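Local coordinates for DNA mismatch repair protein MUTS (PDB 1EWQ) that takes part in DNA mismatch repair by binding mismatched DNA as an ATP-dependent damage sensor, with a weak ATPase activity, at residues A136-D141 with R218-A223; W143-L148 with T158-K163; R324-L329 with P360-L365; G371-S376 with A521-E526. One frame throughout, in Å; residues are numbered along the deposited sequence.

Contact 1 of 4, residues A136-D141 with R218-A223; sequences AIATGD and RRARGA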
loop_
_atom_site.group_PDB
_atom_site.type_symbol
_atom_site.label_atom_id
_atom_site.label_comp_id
_atom_site.label_asym_id
_atom_site.label_seq_id
_atom_site.Cartn_x
_atom_site.Cartn_y
_atom_site.Cartn_z
ATOM N N ALA C 136 2.013 20.338 18.132
ATOM C CA ALA C 136 1.534 21.684 17.810
ATOM C C ALA C 136 2.731 22.612 17.609
ATOM O O ALA C 136 3.655 22.631 18.426
ATOM C CB ALA C 136 0.641 22.212 18.928
ATOM N N ILE C 137 2.689 23.371 16.515
ATOM C CA ILE C 137 3.733 24.316 16.134
ATOM C C ILE C 137 3.148 25.730 16.001
ATOM O O ILE C 137 2.120 25.929 15.339
ATOM C CB ILE C 137 4.353 23.928 14.761
ATOM C CG1 ILE C 137 5.092 22.585 14.874
ATOM C CG2 ILE C 137 5.281 25.028 14.274
ATOM C CD1 ILE C 137 5.500 21.988 13.531
ATOM N N ALA C 138 3.804 26.705 16.622
ATOM C CA ALA C 138 3.355 28.092 16.558
ATOM C C ALA C 138 4.547 29.040 16.578
ATOM O O ALA C 138 5.682 28.617 16.793
ATOM C CB ALA C 138 2.426 28.396 17.726
ATOM N N THR C 139 4.283 30.322 16.349
ATOM C CA THR C 139 5.334 31.332 16.353
ATOM C C THR C 139 5.068 32.353 17.445
ATOM O O THR C 139 3.994 32.371 18.034
ATOM C CB THR C 139 5.410 32.075 15.015
ATOM O OG1 THR C 139 4.181 32.775 14.791
ATOM C CG2 THR C 139 5.660 31.101 13.882
ATOM N N GLY C 140 6.044 33.209 17.716
ATOM C CA GLY C 140 5.857 34.201 18.758
ATOM C C GLY C 140 7.059 34.228 19.672
ATOM O O GLY C 140 7.029 33.676 20.774
ATOM N N ASP C 141 8.119 34.879 19.198
ATOM C CA ASP C 141 9.376 34.987 19.927
ATOM C C ASP C 141 10.094 33.649 19.812
ATOM O O ASP C 141 10.570 33.096 20.807
ATOM C CB ASP C 141 9.133 35.334 21.404
ATOM C CG ASP C 141 8.459 36.682 21.586
ATOM O OD1 ASP C 141 8.853 37.635 20.874
ATOM O OD2 ASP C 141 7.547 36.795 22.443
ATOM N N ARG C 218 3.179 28.891 24.798
ATOM C CA ARG C 218 1.867 28.997 25.417
ATOM C C ARG C 218 0.780 28.773 24.375
ATOM O O ARG C 218 -0.282 28.228 24.669
ATOM C CB ARG C 218 1.667 30.374 26.041
ATOM C CG ARG C 218 2.436 30.615 27.322
ATOM C CD ARG C 218 1.853 31.818 28.047
ATOM N NE ARG C 218 1.929 33.033 27.247
ATOM C CZ ARG C 218 0.952 33.934 27.169
ATOM N NH1 ARG C 218 -0.182 33.754 27.838
ATOM N NH2 ARG C 218 1.113 35.025 26.436
ATOM N N ARG C 219 1.044 29.199 23.150
ATOM C CA ARG C 219 0.058 29.035 22.090
ATOM C C ARG C 219 -0.031 27.578 21.632
ATOM O O ARG C 219 -1.129 27.031 21.511
ATOM C CB ARG C 219 0.395 29.948 20.911
ATOM C CG ARG C 219 0.447 31.422 21.306
ATOM C CD ARG C 219 0.763 32.293 20.113
ATOM N NE ARG C 219 -0.301 32.245 19.127
ATOM C CZ ARG C 219 -0.101 32.113 17.823
ATOM N NH1 ARG C 219 1.136 32.016 17.348
ATOM N NH2 ARG C 219 -1.139 32.059 16.995
ATOM N N ALA C 220 1.120 26.957 21.386
ATOM C CA ALA C 220 1.143 25.565 20.947
ATOM C C ALA C 220 0.473 24.688 22.005
ATOM O O ALA C 220 -0.350 23.828 21.682
ATOM C CB ALA C 220 2.581 25.107 20.717
ATOM N N ARG C 221 0.825 24.926 23.268
ATOM C CA ARG C 221 0.272 24.177 24.384
ATOM C C ARG C 221 -1.248 24.378 24.420
ATOM O O ARG C 221 -2.017 23.420 24.612
ATOM C CB ARG C 221 0.930 24.662 25.677
ATOM C CG ARG C 221 0.644 23.847 26.926
ATOM C CD ARG C 221 1.685 24.149 28.009
ATOM N NE ARG C 221 1.623 25.548 28.409
ATOM C CZ ARG C 221 2.659 26.255 28.848
ATOM N NH1 ARG C 221 3.859 25.704 28.949
ATOM N NH2 ARG C 221 2.490 27.524 29.192
ATOM N N GLY C 222 -1.681 25.619 24.217
ATOM C CA GLY C 222 -3.104 25.908 24.219
ATOM C C GLY C 222 -3.794 25.092 23.148
ATOM O O GLY C 222 -4.874 24.525 23.367
ATOM N N ALA C 223 -3.157 25.021 21.984
ATOM C CA ALA C 223 -3.702 24.265 20.868
ATOM C C ALA C 223 -3.863 22.792 21.232
ATOM O O ALA C 223 -4.912 22.197 20.980
ATOM C CB ALA C 223 -2.803 24.405 19.650
#
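A136 and A220 form the close centre of this contact, where helix 215-232 lies against one face of strand 134-139. The evidence is mutual: A136 CB sits 3.3 Å from A220 O, and A220 CB in turn lies 3.5 Å from A136 O, so each methyl rests on the other residue's carbonyl oxygen. The two methyls are 3.9 Å apart from CB to CB, and A136 CB also meets A223 CB at 4.1 Å, one turn further along the helix. With only alanines at these places, the segment axes approach to 7.1 Å, running at 147° to each other. All three alanines are buried.

Towards T139 the contact opens out and turns polar. R219, partly exposed, leaves the helix with CG beside its backbone N (chi1 -59°) and bends at chi3, which carries the guanidinium past A138 CB to the end of the strand. There R219 NH1 donates to T139 O at 3.0 Å. T139 O lies at the guanidinium edge, almost in its plane, but the bond is bent, with 142° at the hydrogen. E183 steadies this end, since its carboxylate takes a salt bridge from R219 NH2 and a hydrogen bond from T139 OG1. The helix on the mixed sheet is consistent with the alpha/beta, RNase H-like fold of MutS domain II.

Contact 2 of 4, residues W143-L148 with T158-K163; sequences WGLAFL and TVLKSK
W143 and L160 form a hydrogen-bonded pair in the antiparallel beta hairpin of strands 143-149 and 154-160, within MutS domain II. W143 N donates to L160 O at 2.8 Å and nearly straight (168°), while L160 N returns a bond to W143 O. L145 and T158 repeat the exchange, T158 N reaching L145 O at 2.8 Å. Between them lies the non-hydrogen-bonded pair G144 and V159, where V159 CA comes within 3.2 Å of W143 O in a CA-H...O contact.

On the face that carries W143, L145 and L160, L160 CD1 touches L145 CB at 4.0 Å. The indole, turned with CG beside the backbone N (chi1 -65°), has L160 O and K161 O at its edge. K163 CA lies over one face of the indole, 4.2 Å from the centroid of the W143 five-membered ring and 22° off its normal, a CH-pi contact. An alanine in place of W143 would probably leave K163 CA and the start of helix 163-173 without their aromatic support, while the backbone bonds could remain.

Further out, L166 packs on W143 from the same helix. The outer elements are held in turn: K163 NZ pairs with E193, T158 OG1 bonds to Y244 O, and S162 OG, at the N-cap of helix 163-173, accepts a hydrogen bond from the backbone N of A165.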
loop_
_atom_site.group_PDB
_atom_site.type_symbol
_atom_site.label_atom_id
_atom_site.label_comp_id
_atom_site.label_asym_id
_atom_site.label_seq_id
_atom_site.Cartn_x
_atom_site.Cartn_y
_atom_site.Cartn_z
ATOM N N TRP C 143 10.259 29.608 17.552
ATOM C CA TRP C 143 9.355 28.556 17.108
ATOM C C TRP C 143 8.930 27.685 18.295
ATOM O O TRP C 143 9.755 26.982 18.888
ATOM C CB TRP C 143 10.012 27.675 16.038
ATOM C CG TRP C 143 10.327 28.386 14.744
ATOM C CD1 TRP C 143 11.471 29.065 14.441
ATOM C CD2 TRP C 143 9.490 28.472 13.582
ATOM N NE1 TRP C 143 11.403 29.564 13.159
ATOM C CE2 TRP C 143 10.198 29.217 12.611
ATOM C CE3 TRP C 143 8.211 27.993 13.265
ATOM C CZ2 TRP C 143 9.670 29.495 11.344
ATOM C CZ3 TRP C 143 7.682 28.272 11.999
ATOM C CH2 TRP C 143 8.416 29.016 11.057
ATOM N N GLY C 144 7.645 27.743 18.641
ATOM C CA GLY C 144 7.127 26.946 19.736
ATOM C C GLY C 144 6.688 25.581 19.232
ATOM O O GLY C 144 5.967 25.485 18.249
ATOM N N LEU C 145 7.125 24.526 19.910
ATOM C CA LEU C 145 6.792 23.158 19.520
ATOM C C LEU C 145 6.392 22.418 20.793
ATOM O O LEU C 145 7.155 22.398 21.766
ATOM C CB LEU C 145 8.032 22.491 18.916
ATOM C CG LEU C 145 7.972 21.283 17.969
ATOM C CD1 LEU C 145 9.199 20.418 18.232
ATOM C CD2 LEU C 145 6.713 20.486 18.150
ATOM N N ALA C 146 5.200 21.822 20.796
ATOM C CA ALA C 146 4.732 21.083 21.967
ATOM C C ALA C 146 4.100 19.762 21.568
ATOM O O ALA C 146 3.492 19.641 20.508
ATOM C CB ALA C 146 3.740 21.916 22.770
ATOM N N PHE C 147 4.259 18.766 22.429
ATOM C CA PHE C 147 3.718 17.446 22.180
ATOM C C PHE C 147 2.819 17.008 23.321
ATOM O O PHE C 147 2.994 17.416 24.470
ATOM C CB PHE C 147 4.840 16.410 22.049
ATOM C CG PHE C 147 5.801 16.687 20.937
ATOM C CD1 PHE C 147 7.005 17.311 21.190
ATOM C CD2 PHE C 147 5.498 16.315 19.628
ATOM C CE1 PHE C 147 7.909 17.571 20.154
ATOM C CE2 PHE C 147 6.389 16.569 18.594
ATOM C CZ PHE C 147 7.597 17.198 18.858
ATOM N N LEU C 148 1.856 16.167 22.985
ATOM C CA LEU C 148 0.949 15.603 23.968
ATOM C C LEU C 148 0.650 14.180 23.534
ATOM O O LEU C 148 0.356 13.935 22.364
ATOM C CB LEU C 148 -0.374 16.378 24.047
ATOM C CG LEU C 148 -1.443 15.710 24.930
ATOM C CD1 LEU C 148 -0.956 15.636 26.394
ATOM C CD2 LEU C 148 -2.754 16.504 24.855
ATOM N N THR C 158 9.114 22.837 23.739
ATOM C CA THR C 158 10.303 23.664 23.777
ATOM C C THR C 158 10.206 24.778 22.739
ATOM O O THR C 158 9.258 24.844 21.959
ATOM C CB THR C 158 11.565 22.810 23.488
ATOM O OG1 THR C 158 12.737 23.616 23.649
ATOM C CG2 THR C 158 11.530 22.274 22.070
ATOM N N VAL C 159 11.184 25.669 22.746
ATOM C CA VAL C 159 11.213 26.741 21.775
ATOM C C VAL C 159 12.519 26.571 21.023
ATOM O O VAL C 159 13.533 26.199 21.613
ATOM C CB VAL C 159 11.165 28.134 22.444
ATOM C CG1 VAL C 159 11.355 29.218 21.393
ATOM C CG2 VAL C 159 9.829 28.335 23.137
ATOM N N LEU C 160 12.487 26.803 19.718
ATOM C CA LEU C 160 13.681 26.675 18.899
ATOM C C LEU C 160 13.891 27.980 18.156
ATOM O O LEU C 160 12.935 28.698 17.876
ATOM C CB LEU C 160 13.527 25.510 17.926
ATOM C CG LEU C 160 13.280 24.220 18.705
ATOM C CD1 LEU C 160 11.839 23.780 18.508
ATOM C CD2 LEU C 160 14.248 23.150 18.263
ATOM N N LYS C 161 15.144 28.288 17.843
ATOM C CA LYS C 161 15.480 29.535 17.164
ATOM C C LYS C 161 15.307 29.527 15.660
ATOM O O LYS C 161 14.965 30.554 15.070
ATOM C CB LYS C 161 16.913 29.935 17.506
ATOM C CG LYS C 161 17.745 28.784 18.035
ATOM C CD LYS C 161 17.830 27.631 17.036
ATOM C CE LYS C 161 17.902 26.321 17.791
ATOM N NZ LYS C 161 16.781 26.299 18.759
ATOM N N SER C 162 15.537 28.385 15.028
ATOM C CA SER C 162 15.399 28.312 13.582
ATOM C C SER C 162 14.328 27.320 13.155
ATOM O O SER C 162 13.805 26.548 13.964
ATOM C CB SER C 162 16.741 27.951 12.930
ATOM O OG SER C 162 17.187 26.661 13.305
ATOM N N LYS C 163 13.996 27.368 11.869
ATOM C CA LYS C 163 12.995 26.488 11.290
ATOM C C LYS C 163 13.624 25.108 11.154
ATOM O O LYS C 163 12.959 24.083 11.312
ATOM C CB LYS C 163 12.590 27.031 9.923
ATOM C CG LYS C 163 11.408 26.348 9.277
ATOM C CD LYS C 163 11.016 27.096 8.006
ATOM C CE LYS C 163 12.224 27.251 7.081
ATOM N NZ LYS C 163 11.876 27.925 5.808
#

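Contact 3 of 4, residues R324-L329 with P360-L365; sequences RLLYRL and PELRAL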
loop_
_atom_site.group_PDB
_atom_site.type_symbol
_atom_site.label_atom_id
_atom_site.label_comp_id
_atom_site.label_asym_id
_atom_site.label_seq_id
_atom_site.Cartn_x
_atom_site.Cartn_y
_atom_site.Cartn_z
ATOM N N ARG C 324 11.199 -12.810 32.335
ATOM C CA ARG C 324 10.137 -13.812 32.299
ATOM C C ARG C 324 8.883 -13.186 32.904
ATOM O O ARG C 324 7.795 -13.261 32.332
ATOM C CB ARG C 324 10.530 -15.038 33.143
ATOM C CG ARG C 324 10.412 -16.379 32.438
ATOM C CD ARG C 324 10.392 -17.536 33.448
ATOM N NE ARG C 324 11.534 -17.491 34.356
ATOM C CZ ARG C 324 12.802 -17.660 33.982
ATOM N NH1 ARG C 324 13.104 -17.897 32.709
ATOM N NH2 ARG C 324 13.775 -17.562 34.881
ATOM N N LEU C 325 9.049 -12.564 34.069
ATOM C CA LEU C 325 7.925 -11.940 34.765
ATOM C C LEU C 325 7.348 -10.747 34.008
ATOM O O LEU C 325 6.125 -10.618 33.905
ATOM C CB LEU C 325 8.339 -11.531 36.190
ATOM C CG LEU C 325 8.560 -12.732 37.131
ATOM C CD1 LEU C 325 9.279 -12.299 38.397
ATOM C CD2 LEU C 325 7.209 -13.383 37.460
ATOM N N LEU C 326 8.220 -9.892 33.473
ATOM C CA LEU C 326 7.777 -8.716 32.723
ATOM C C LEU C 326 6.941 -9.091 31.505
ATOM O O LEU C 326 6.022 -8.373 31.128
ATOM C CB LEU C 326 8.977 -7.892 32.264
ATOM C CG LEU C 326 9.762 -7.175 33.355
ATOM C CD1 LEU C 326 10.938 -6.430 32.721
ATOM C CD2 LEU C 326 8.834 -6.218 34.110
ATOM N N TYR C 327 7.269 -10.222 30.893
ATOM C CA TYR C 327 6.555 -10.700 29.719
ATOM C C TYR C 327 5.042 -10.650 29.908
ATOM O O TYR C 327 4.301 -10.401 28.964
ATOM C CB TYR C 327 6.981 -12.138 29.409
ATOM C CG TYR C 327 6.368 -12.721 28.155
ATOM C CD1 TYR C 327 6.947 -12.508 26.901
ATOM C CD2 TYR C 327 5.205 -13.478 28.220
ATOM C CE1 TYR C 327 6.378 -13.038 25.744
ATOM C CE2 TYR C 327 4.629 -14.009 27.072
ATOM C CZ TYR C 327 5.221 -13.787 25.839
ATOM O OH TYR C 327 4.644 -14.333 24.716
ATOM N N ARG C 328 4.582 -10.890 31.131
ATOM C CA ARG C 328 3.148 -10.880 31.392
ATOM C C ARG C 328 2.643 -9.548 31.934
ATOM O O ARG C 328 1.481 -9.445 32.315
ATOM C CB ARG C 328 2.775 -11.994 32.383
ATOM C CG ARG C 328 2.920 -13.423 31.843
ATOM C CD ARG C 328 2.647 -14.457 32.935
ATOM N NE ARG C 328 1.243 -14.507 33.363
ATOM C CZ ARG C 328 0.301 -15.251 32.782
ATOM N NH1 ARG C 328 0.604 -16.023 31.740
ATOM N NH2 ARG C 328 -0.949 -15.226 33.238
ATOM N N LEU C 329 3.495 -8.525 31.955
ATOM C CA LEU C 329 3.079 -7.229 32.494
ATOM C C LEU C 329 2.343 -6.330 31.493
ATOM O O LEU C 329 2.880 -5.967 30.447
ATOM C CB LEU C 329 4.291 -6.474 33.044
ATOM C CG LEU C 329 3.964 -5.365 34.039
ATOM C CD1 LEU C 329 3.515 -5.999 35.341
ATOM C CD2 LEU C 329 5.175 -4.473 34.270
ATOM N N PRO C 360 4.435 -8.486 43.159
ATOM C CA PRO C 360 5.105 -9.046 44.337
ATOM C C PRO C 360 6.234 -10.021 44.004
ATOM O O PRO C 360 7.198 -10.139 44.756
ATOM C CB PRO C 360 3.963 -9.701 45.108
ATOM C CG PRO C 360 2.952 -10.001 44.050
ATOM C CD PRO C 360 2.993 -8.783 43.188
ATOM N N GLU C 361 6.118 -10.715 42.876
ATOM C CA GLU C 361 7.155 -11.656 42.462
ATOM C C GLU C 361 8.403 -10.889 42.010
ATOM O O GLU C 361 9.530 -11.283 42.309
ATOM C CB GLU C 361 6.638 -12.543 41.325
ATOM C CG GLU C 361 5.390 -13.346 41.677
ATOM C CD GLU C 361 4.932 -14.242 40.536
ATOM O OE1 GLU C 361 5.659 -15.201 40.193
ATOM O OE2 GLU C 361 3.846 -13.980 39.976
ATOM N N LEU C 362 8.195 -9.796 41.280
ATOM C CA LEU C 362 9.307 -8.969 40.820
ATOM C C LEU C 362 9.958 -8.335 42.039
ATOM O O LEU C 362 11.181 -8.297 42.156
ATOM C CB LEU C 362 8.812 -7.859 39.893
ATOM C CG LEU C 362 8.470 -8.215 38.451
ATOM C CD1 LEU C 362 7.731 -7.054 37.816
ATOM C CD2 LEU C 362 9.740 -8.542 37.684
ATOM N N ARG C 363 9.125 -7.836 42.948
ATOM C CA ARG C 363 9.625 -7.205 44.159
ATOM C C ARG C 363 10.524 -8.186 44.906
ATOM O O ARG C 363 11.539 -7.800 45.476
ATOM C CB ARG C 363 8.464 -6.757 45.055
ATOM C CG ARG C 363 8.905 -5.830 46.170
ATOM C CD ARG C 363 7.755 -5.014 46.747
ATOM N NE ARG C 363 8.254 -3.746 47.279
ATOM C CZ ARG C 363 7.541 -2.886 48.002
ATOM N NH1 ARG C 363 6.276 -3.142 48.303
ATOM N NH2 ARG C 363 8.096 -1.756 48.411
ATOM N N ALA C 364 10.152 -9.461 44.880
ATOM C CA ALA C 364 10.933 -10.489 45.552
ATOM C C ALA C 364 12.300 -10.683 44.898
ATOM O O ALA C 364 13.282 -10.967 45.579
ATOM C CB ALA C 364 10.167 -11.804 45.553
ATOM N N LEU C 365 12.361 -10.530 43.577
ATOM C CA LEU C 365 13.617 -10.706 42.843
ATOM C C LEU C 365 14.546 -9.503 42.923
ATOM O O LEU C 365 15.745 -9.650 43.131
ATOM C CB LEU C 365 13.339 -11.014 41.372
ATOM C CG LEU C 365 12.840 -12.411 41.014
ATOM C CD1 LEU C 365 12.448 -12.442 39.547
ATOM C CD2 LEU C 365 13.926 -13.431 41.297
#
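The E361 carboxylate is the flat group that meets the opposite segment, and it does so through one oxygen: OE1 comes to 3.6 Å from L325 CD2. No hydrogen bond spans the two segments; the carboxylate oxygen lies against a methyl at the exposed border of an otherwise apolar contact. The motif is helix-helix packing in the largely helical MutS domain III, between the end of helix 316-326 and the last turns of helix 346-366.

L325 is the projecting residue. Its contacts with E361, L362 and L365, together with I358 one turn earlier, follow the i, i+3, i+4, i+7 spacing on the facing helix, which is consistent with a knob set into a four-residue hole. The L325 and L362 side chains run antiparallel, alongside one another, bringing L362 CD2 to 3.6 Å from L325 CB. L362 holds CG beside its backbone N (chi1 -78°), which brings its branches to L325 even though its CB does not face the partner.

L326 CD2 meets the other branch, L362 CD1, at 4.0 Å, their side chains crossing at about a right angle. The interior side continues into helix 514-540, where L524 touches L362 and D528 touches L326, whereas E361 and L365 lie exposed. L365 and L325 reach tip to tip, and their CD1 methyls, 3.4 Å apart, stand closer than ordinary van der Waals contact.

Contact 4 of 4, residues G371-S376 with A521-E526; sequences GLPDLS and ARILAE
In the helical core of MutS domain III, L372 and its neighbour G371 lay an irregular connection, leading from helix 346-366 to helix 376-385, onto the side of helix 514-540. L372 supplies the grip. With CG beside the backbone N (chi1 -83°), its branches are brought against L524, the two side chains crossing at about a right angle: L372 CD2 is 3.7 Å from L524 CD2, and L372 CD1 is 3.8 Å from the same methyl. I523 flanks this pair, its CG2 lying 3.9 Å from L372 CD2.

The other arm of I523 reaches the backbone, CD1 standing 3.6 Å from G371 O. G371 has a positive phi (90°), and a CB there would press on the preceding carbonyl oxygen as well as approach I523 CD1. Beyond the contact the chain is ordered by an Asx turn, in which D374 OD2 accepts hydrogen bonds from S376 N at 3.0 Å and S376 OG at 2.9 Å, both from the same face of the carboxylate plane; it leads into helix 376-385, whose N-cap position is L375.

An alanine in place of L372 would probably open a gap beside L524 CD2 and take away the apolar partner of I523 CG2. L359 and L362 of helix 346-366 also pack on L524, so the contact is an interhelical connection packing its leucine onto helix 514-540, within a shared apolar cluster of the helical domain III.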
loop_
_atom_site.group_PDB
_atom_site.type_symbol
_atom_site.label_atom_id
_atom_site.label_comp_id
_atom_site.label_asym_id
_atom_site.label_seq_id
_atom_site.Cartn_x
_atom_site.Cartn_y
_atom_site.Cartn_z
ATOM N N GLY C 371 11.810 0.274 45.113
ATOM C CA GLY C 371 10.794 1.255 45.446
ATOM C C GLY C 371 9.433 0.908 44.877
ATOM O O GLY C 371 8.512 1.719 44.914
ATOM N N LEU C 372 9.306 -0.301 44.342
ATOM C CA LEU C 372 8.040 -0.742 43.776
ATOM C C LEU C 372 6.943 -0.640 44.819
ATOM O O LEU C 372 7.090 -1.121 45.943
ATOM C CB LEU C 372 8.143 -2.182 43.276
ATOM C CG LEU C 372 8.746 -2.375 41.885
ATOM C CD1 LEU C 372 8.905 -3.866 41.601
ATOM C CD2 LEU C 372 7.851 -1.728 40.834
ATOM N N PRO C 373 5.830 0.008 44.462
ATOM C CA PRO C 373 4.670 0.200 45.339
ATOM C C PRO C 373 4.015 -1.115 45.742
ATOM O O PRO C 373 3.998 -2.069 44.966
ATOM C CB PRO C 373 3.725 1.041 44.485
ATOM C CG PRO C 373 4.659 1.794 43.579
ATOM C CD PRO C 373 5.662 0.744 43.197
ATOM N N ASP C 374 3.492 -1.168 46.963
ATOM C CA ASP C 374 2.788 -2.359 47.424
ATOM C C ASP C 374 1.321 -2.093 47.119
ATOM O O ASP C 374 0.718 -1.177 47.677
ATOM C CB ASP C 374 2.958 -2.584 48.927
ATOM C CG ASP C 374 2.192 -3.814 49.426
ATOM O OD1 ASP C 374 2.216 -4.081 50.647
ATOM O OD2 ASP C 374 1.565 -4.522 48.601
ATOM N N LEU C 375 0.760 -2.889 46.221
ATOM C CA LEU C 375 -0.627 -2.733 45.826
ATOM C C LEU C 375 -1.418 -4.006 46.093
ATOM O O LEU C 375 -2.468 -4.233 45.492
ATOM C CB LEU C 375 -0.692 -2.375 44.340
ATOM C CG LEU C 375 -0.163 -0.980 44.000
ATOM C CD1 LEU C 375 0.055 -0.836 42.508
ATOM C CD2 LEU C 375 -1.148 0.046 44.507
ATOM N N SER C 376 -0.915 -4.841 46.998
ATOM C CA SER C 376 -1.602 -6.088 47.305
ATOM C C SER C 376 -3.048 -5.841 47.730
ATOM O O SER C 376 -3.931 -6.623 47.398
ATOM C CB SER C 376 -0.845 -6.887 48.377
ATOM O OG SER C 376 -0.613 -6.121 49.538
ATOM N N ALA C 521 4.822 1.628 37.018
ATOM C CA ALA C 521 5.081 1.553 35.590
ATOM C C ALA C 521 6.412 2.194 35.202
ATOM O O ALA C 521 7.118 1.665 34.339
ATOM C CB ALA C 521 3.933 2.208 34.811
ATOM N N ARG C 522 6.762 3.321 35.825
ATOM C CA ARG C 522 8.031 3.995 35.504
ATOM C C ARG C 522 9.228 3.144 35.908
ATOM O O ARG C 522 10.166 2.960 35.132
ATOM C CB ARG C 522 8.153 5.353 36.212
ATOM C CG ARG C 522 6.965 6.251 36.040
ATOM C CD ARG C 522 7.240 7.673 36.541
ATOM N NE ARG C 522 5.995 8.446 36.578
ATOM C CZ ARG C 522 5.262 8.625 37.672
ATOM N NH1 ARG C 522 5.648 8.099 38.824
ATOM N NH2 ARG C 522 4.134 9.318 37.609
ATOM N N ILE C 523 9.187 2.639 37.137
ATOM C CA ILE C 523 10.255 1.810 37.676
ATOM C C ILE C 523 10.484 0.580 36.811
ATOM O O ILE C 523 11.600 0.313 36.367
ATOM C CB ILE C 523 9.920 1.369 39.118
ATOM C CG1 ILE C 523 9.934 2.590 40.039
ATOM C CG2 ILE C 523 10.909 0.317 39.589
ATOM C CD1 ILE C 523 9.454 2.322 41.463
ATOM N N LEU C 524 9.414 -0.165 36.563
ATOM C CA LEU C 524 9.513 -1.378 35.765
ATOM C C LEU C 524 9.914 -1.104 34.326
ATOM O O LEU C 524 10.555 -1.942 33.688
ATOM C CB LEU C 524 8.195 -2.147 35.821
ATOM C CG LEU C 524 7.870 -2.580 37.251
ATOM C CD1 LEU C 524 6.563 -3.363 37.288
ATOM C CD2 LEU C 524 9.028 -3.419 37.798
ATOM N N ALA C 525 9.544 0.063 33.810
ATOM C CA ALA C 525 9.913 0.412 32.441
ATOM C C ALA C 525 11.439 0.524 32.387
ATOM O O ALA C 525 12.089 -0.006 31.485
ATOM C CB ALA C 525 9.275 1.742 32.030
ATOM N N GLU C 526 12.007 1.212 33.369
ATOM C CA GLU C 526 13.451 1.382 33.412
ATOM C C GLU C 526 14.166 0.038 33.532
ATOM O O GLU C 526 15.100 -0.248 32.787
ATOM C CB GLU C 526 13.841 2.290 34.580
ATOM C CG GLU C 526 14.728 3.440 34.153
ATOM C CD GLU C 526 15.128 4.337 35.302
ATOM O OE1 GLU C 526 14.230 4.921 35.951
ATOM O OE2 GLU C 526 16.347 4.453 35.547
#

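From the N terminus, contact 1 opens at 136-141 and closes at 218-223. Contact 2 both opens and closes within that span, its hairpin being part of the sheet to which strand 134-139 belongs; A138 O and G144 N, 2.8 Å apart in a probable hydrogen bond, join the two. Contact 3 then closes a loop of about 30 residues, and contact 4 follows it in series, bridging some 144 residues from 371-376 to 521-526. No spans cross. Contacts 3 and 4 touch, with L329 CD2 3.5 Å from L524 CD1, and tie helices of domain III together. Centres of contacts 1 and 3 stand about 42 Å apart.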